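Local coordinates for transcriptional regulator AcuR (PDB 3BRU), which represses transcription of its own operon as a TetR-family DNA-binding regulator, probably by binding two operator sequences in the promoter, at residues F77-A80 with L81-A84; G127-V130 with G131-Q135. One frame throughout, in Å; residues are numbered along the deposited sequence.

Interaction 1 comes first along the chain, within helix 74-97, and interaction 2 takes in the N-terminal cap and the whole of the short helix 129-135; their centres lie about 12 Å apart. The two helices touch where Leu-129 CD2 packs 3.7 Å from Leu-81 O and where Leu-133 CD1 lies 3.8 Å from Ile-82 CG1. Residues 77-84 lie in the TetR-type helix-turn-helix region, residues 127-135 in the C-terminal, tetracycline repressor-like region, and both pack against helices 31-45 and 143-167. The pair probably marks where the DNA-binding part packs on the C-terminal part; in TetR-family repressors such a junction generally relays ligand binding to the DNA-binding part.

Interaction 1 of 2, residues F77-A80 with L81-A84; sequences FGLA and LIEA
Phe-77 meets Leu-81 because its CG stands anti to the backbone N (chi1 -173°), which swings the ring along the helix toward the next turn, while Leu-81, with CG anti to its own carbonyl carbon (chi1 -64°), reaches back. Leu-81 CD1 then lies over one face of the Phe-77 ring in a CH-pi contact, 4.1 Å from the centroid and displaced toward the rim, where Phe-77 CE2 is its nearest ring atom at 3.8 Å. CD2 of the same leucine approaches CE1 and CZ, so both methyls of the fork meet the aromatic surface. One turn apart, the two side chains come to the same side of the helix, where a flat apolar face can receive a forked methyl tip away from water. The backbone beneath is regular alpha-helix: Leu-81 N donates to Phe-77 O at 2.9 Å, and Ile-82, Glu-83 and Ala-84 repeat the pattern. On another side of the helix, Leu-79 CD2 comes within 4.2 Å of Ile-82 CD1, a looser apolar pair. Glu-83, exposed, keeps its charged carboxylate at the solvent side. Around this turn of helix 74-97, Phe-77 also meets the rings of Phe-67 and Phe-71; Leu-81 and Ala-84 pack on helix 31-45, whereas Leu-79 and Ile-82 lean on helix 143-167.

Interaction 2 of 2, residues G127-V130 with G131-Q135; sequences GCLV and GNLGQ
Asn-132 folds back over the carbonyl of Cys-128, and its side chain can be followed outward from the helix. CB lies 3.5 Å from Cys-128 O; CG, anti to its own carbonyl carbon (chi1 -68°), comes still nearer to that oxygen. At the tip, OD1 lies 3.1 Å from Cys-128 O, an unfavourable approach of two acceptors. It is offset by a weak bond from Lys-197 of the same chain and by a water 2.8 Å from OD1 that can donate to it, though that water has more acceptors near it than protons; the water accepts from Cys-128 N at 2.9 Å. ND2 turns to helix 31-45, donating to Leu-43 O and more weakly to Thr-44 O. An amide suits this buried place because it offers both an acceptor and a donor; a leucine here would probably leave Leu-43 O without its donor and the water without this acceptor. Asn-132 N donates to Cys-128 O at 2.9 Å.

Cys-128 is the N-cap of helix 129-135: its SG, anti to the backbone N (chi1 -177°), accepts a weak bond from Gly-131 N at 3.7 Å. Further along, Leu-129 CD1 meets Leu-133 CG at 4.2 Å, two leucines one turn apart that pack with Leu-43. Gly-134 suits its position because a CB there would clash with Val-130 O, which accepts from Gly-134 N. Near the helix's other end, Gln-135 O accepts from Lys-197 of the second subunit. The chemistry is thus divided: a soft sulfur caps one NH, the leucines form the apolar face toward Leu-43, and the carboxamide reaches helix 31-45 through ND2 and, by way of OD1 and the water, ties back to Cys-128 N.

Interaction 1 of 2, residues F77-A80 with L81-A84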
loop_
_atom_site.group_PDB
_atom_site.type_symbol
_atom_site.label_atom_id
_atom_site.label_comp_id
_atom_site.label_asym_id
_atom_site.label_seq_id
_atom_site.Cartn_x
_atom_site.Cartn_y
_atom_site.Cartn_z
ATOM N N PHE A 77 1.820 7.656 -21.809
ATOM C CA PHE A 77 0.554 7.997 -21.159
ATOM C C PHE A 77 0.540 7.881 -19.632
ATOM O O PHE A 77 0.195 8.852 -18.933
ATOM C CB PHE A 77 -0.571 7.150 -21.753
ATOM C CG PHE A 77 -1.945 7.532 -21.280
ATOM C CD1 PHE A 77 -2.390 8.834 -21.351
ATOM C CD2 PHE A 77 -2.807 6.574 -20.773
ATOM C CE1 PHE A 77 -3.661 9.170 -20.958
ATOM C CE2 PHE A 77 -4.066 6.912 -20.356
ATOM C CZ PHE A 77 -4.497 8.199 -20.464
ATOM N N GLY A 78 0.870 6.700 -19.114
ATOM C CA GLY A 78 1.096 6.523 -17.682
ATOM C C GLY A 78 2.004 7.562 -17.013
ATOM O O GLY A 78 1.675 8.047 -15.934
ATOM N N LEU A 79 3.144 7.920 -17.621
ATOM C CA LEU A 79 4.007 8.984 -17.071
ATOM C C LEU A 79 3.397 10.369 -17.090
ATOM O O LEU A 79 3.625 11.164 -16.185
ATOM C CB LEU A 79 5.363 9.027 -17.780
ATOM C CG LEU A 79 6.294 7.841 -17.501
ATOM C CD1 LEU A 79 7.396 7.789 -18.559
ATOM C CD2 LEU A 79 6.889 7.947 -16.114
ATOM N N ALA A 80 2.641 10.666 -18.136
ATOM C CA ALA A 80 1.861 11.887 -18.224
ATOM C C ALA A 80 0.812 11.942 -17.121
ATOM O O ALA A 80 0.518 13.025 -16.611
ATOM C CB ALA A 80 1.171 12.007 -19.611
ATOM N N LEU A 81 0.218 10.793 -16.782
ATOM C CA LEU A 81 -0.783 10.756 -15.705
ATOM C C LEU A 81 -0.159 11.030 -14.360
ATOM O O LEU A 81 -0.771 11.681 -13.555
ATOM C CB LEU A 81 -1.571 9.437 -15.652
ATOM C CG LEU A 81 -2.442 9.117 -16.858
ATOM C CD1 LEU A 81 -2.946 7.675 -16.757
ATOM C CD2 LEU A 81 -3.582 10.111 -16.991
ATOM N N ILE A 82 1.033 10.491 -14.117
ATOM C CA ILE A 82 1.768 10.790 -12.891
ATOM C C ILE A 82 2.082 12.304 -12.801
ATOM O O ILE A 82 1.848 12.915 -11.761
ATOM C CB ILE A 82 3.078 9.968 -12.783
ATOM C CG1 ILE A 82 2.801 8.486 -12.598
ATOM C CG2 ILE A 82 3.965 10.475 -11.649
ATOM C CD1 ILE A 82 4.029 7.633 -13.012
ATOM N N GLU A 83 2.594 12.901 -13.880
ATOM C CA GLU A 83 2.805 14.367 -13.927
ATOM C C GLU A 83 1.520 15.155 -13.700
ATOM O O GLU A 83 1.545 16.196 -13.049
ATOM C CB GLU A 83 3.475 14.803 -15.224
ATOM C CG GLU A 83 4.904 14.325 -15.316
ATOM C CD GLU A 83 5.503 14.334 -16.747
ATOM O OE1 GLU A 83 4.747 14.363 -17.767
ATOM O OE2 GLU A 83 6.762 14.312 -16.850
ATOM N N ALA A 84 0.391 14.654 -14.192
ATOM C CA ALA A 84 -0.886 15.378 -14.006
ATOM C C ALA A 84 -1.350 15.310 -12.556
ATOM O O ALA A 84 -1.811 16.316 -11.990
ATOM C CB ALA A 84 -1.982 14.846 -14.957
#

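Interaction 2 of 2, residues G127-V130 with G131-Q135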
loop_
_atom_site.group_PDB
_atom_site.type_symbol
_atom_site.label_atom_id
_atom_site.label_comp_id
_atom_site.label_asym_id
_atom_site.label_seq_id
_atom_site.Cartn_x
_atom_site.Cartn_y
_atom_site.Cartn_z
ATOM N N GLY A 127 -8.475 5.391 -4.952
ATOM C CA GLY A 127 -7.384 5.643 -4.040
ATOM C C GLY A 127 -6.372 6.606 -4.601
ATOM O O GLY A 127 -6.687 7.478 -5.431
ATOM N N CYS A 128 -5.138 6.437 -4.137
ATOM C CA CYS A 128 -4.044 7.253 -4.580
ATOM C C CYS A 128 -3.458 6.616 -5.845
ATOM O O CYS A 128 -3.170 5.421 -5.867
ATOM C CB CYS A 128 -3.000 7.366 -3.475
ATOM S SG CYS A 128 -1.670 8.452 -3.969
ATOM N N LEU A 129 -3.288 7.412 -6.892
ATOM C CA LEU A 129 -2.638 6.939 -8.115
ATOM C C LEU A 129 -1.212 6.438 -7.849
ATOM O O LEU A 129 -0.786 5.418 -8.379
ATOM C CB LEU A 129 -2.601 8.049 -9.180
ATOM C CG LEU A 129 -1.833 7.619 -10.422
ATOM C CD1 LEU A 129 -2.693 6.666 -11.204
ATOM C CD2 LEU A 129 -1.434 8.776 -11.282
ATOM N N VAL A 130 -0.483 7.190 -7.031
ATOM C CA VAL A 130 0.898 6.902 -6.727
ATOM C C VAL A 130 1.062 5.634 -5.898
ATOM O O VAL A 130 2.025 4.861 -6.066
ATOM C CB VAL A 130 1.565 8.148 -6.077
ATOM C CG1 VAL A 130 2.934 7.807 -5.460
ATOM C CG2 VAL A 130 1.671 9.262 -7.123
ATOM N N GLY A 131 0.118 5.416 -4.999
ATOM C CA GLY A 131 0.102 4.191 -4.208
ATOM C C GLY A 131 -0.280 3.017 -5.069
ATOM O O GLY A 131 0.366 1.957 -4.980
ATOM N N ASN A 132 -1.333 3.172 -5.883
ATOM C CA ASN A 132 -1.723 2.076 -6.805
ATOM C C ASN A 132 -0.573 1.650 -7.700
ATOM O O ASN A 132 -0.318 0.459 -7.836
ATOM C CB ASN A 132 -2.900 2.433 -7.712
ATOM C CG ASN A 132 -4.221 2.595 -6.966
ATOM O OD1 ASN A 132 -4.305 2.525 -5.719
ATOM N ND2 ASN A 132 -5.280 2.814 -7.739
ATOM N N LEU A 133 0.106 2.603 -8.337
ATOM C CA LEU A 133 1.157 2.242 -9.272
ATOM C C LEU A 133 2.395 1.736 -8.526
ATOM O O LEU A 133 3.076 0.798 -8.995
ATOM C CB LEU A 133 1.535 3.407 -10.181
ATOM C CG LEU A 133 0.506 4.016 -11.133
ATOM C CD1 LEU A 133 1.168 5.082 -11.990
ATOM C CD2 LEU A 133 -0.158 3.001 -12.012
ATOM N N GLY A 134 2.689 2.360 -7.383
ATOM C CA GLY A 134 3.815 1.955 -6.533
ATOM C C GLY A 134 3.787 0.487 -6.132
ATOM O O GLY A 134 4.791 -0.229 -6.237
ATOM N N GLN A 135 2.631 0.048 -5.662
ATOM C CA GLN A 135 2.388 -1.353 -5.377
ATOM C C GLN A 135 2.569 -2.303 -6.570
ATOM O O GLN A 135 3.022 -3.430 -6.376
ATOM C CB GLN A 135 1.000 -1.547 -4.763
ATOM C CG GLN A 135 0.823 -2.891 -4.082
ATOM C CD GLN A 135 1.599 -3.026 -2.760
ATOM O OE1 GLN A 135 2.828 -2.944 -2.740
ATOM N NE2 GLN A 135 0.876 -3.297 -1.661
HETATM O O HOH W 1 -4.616 3.800 -3.190
#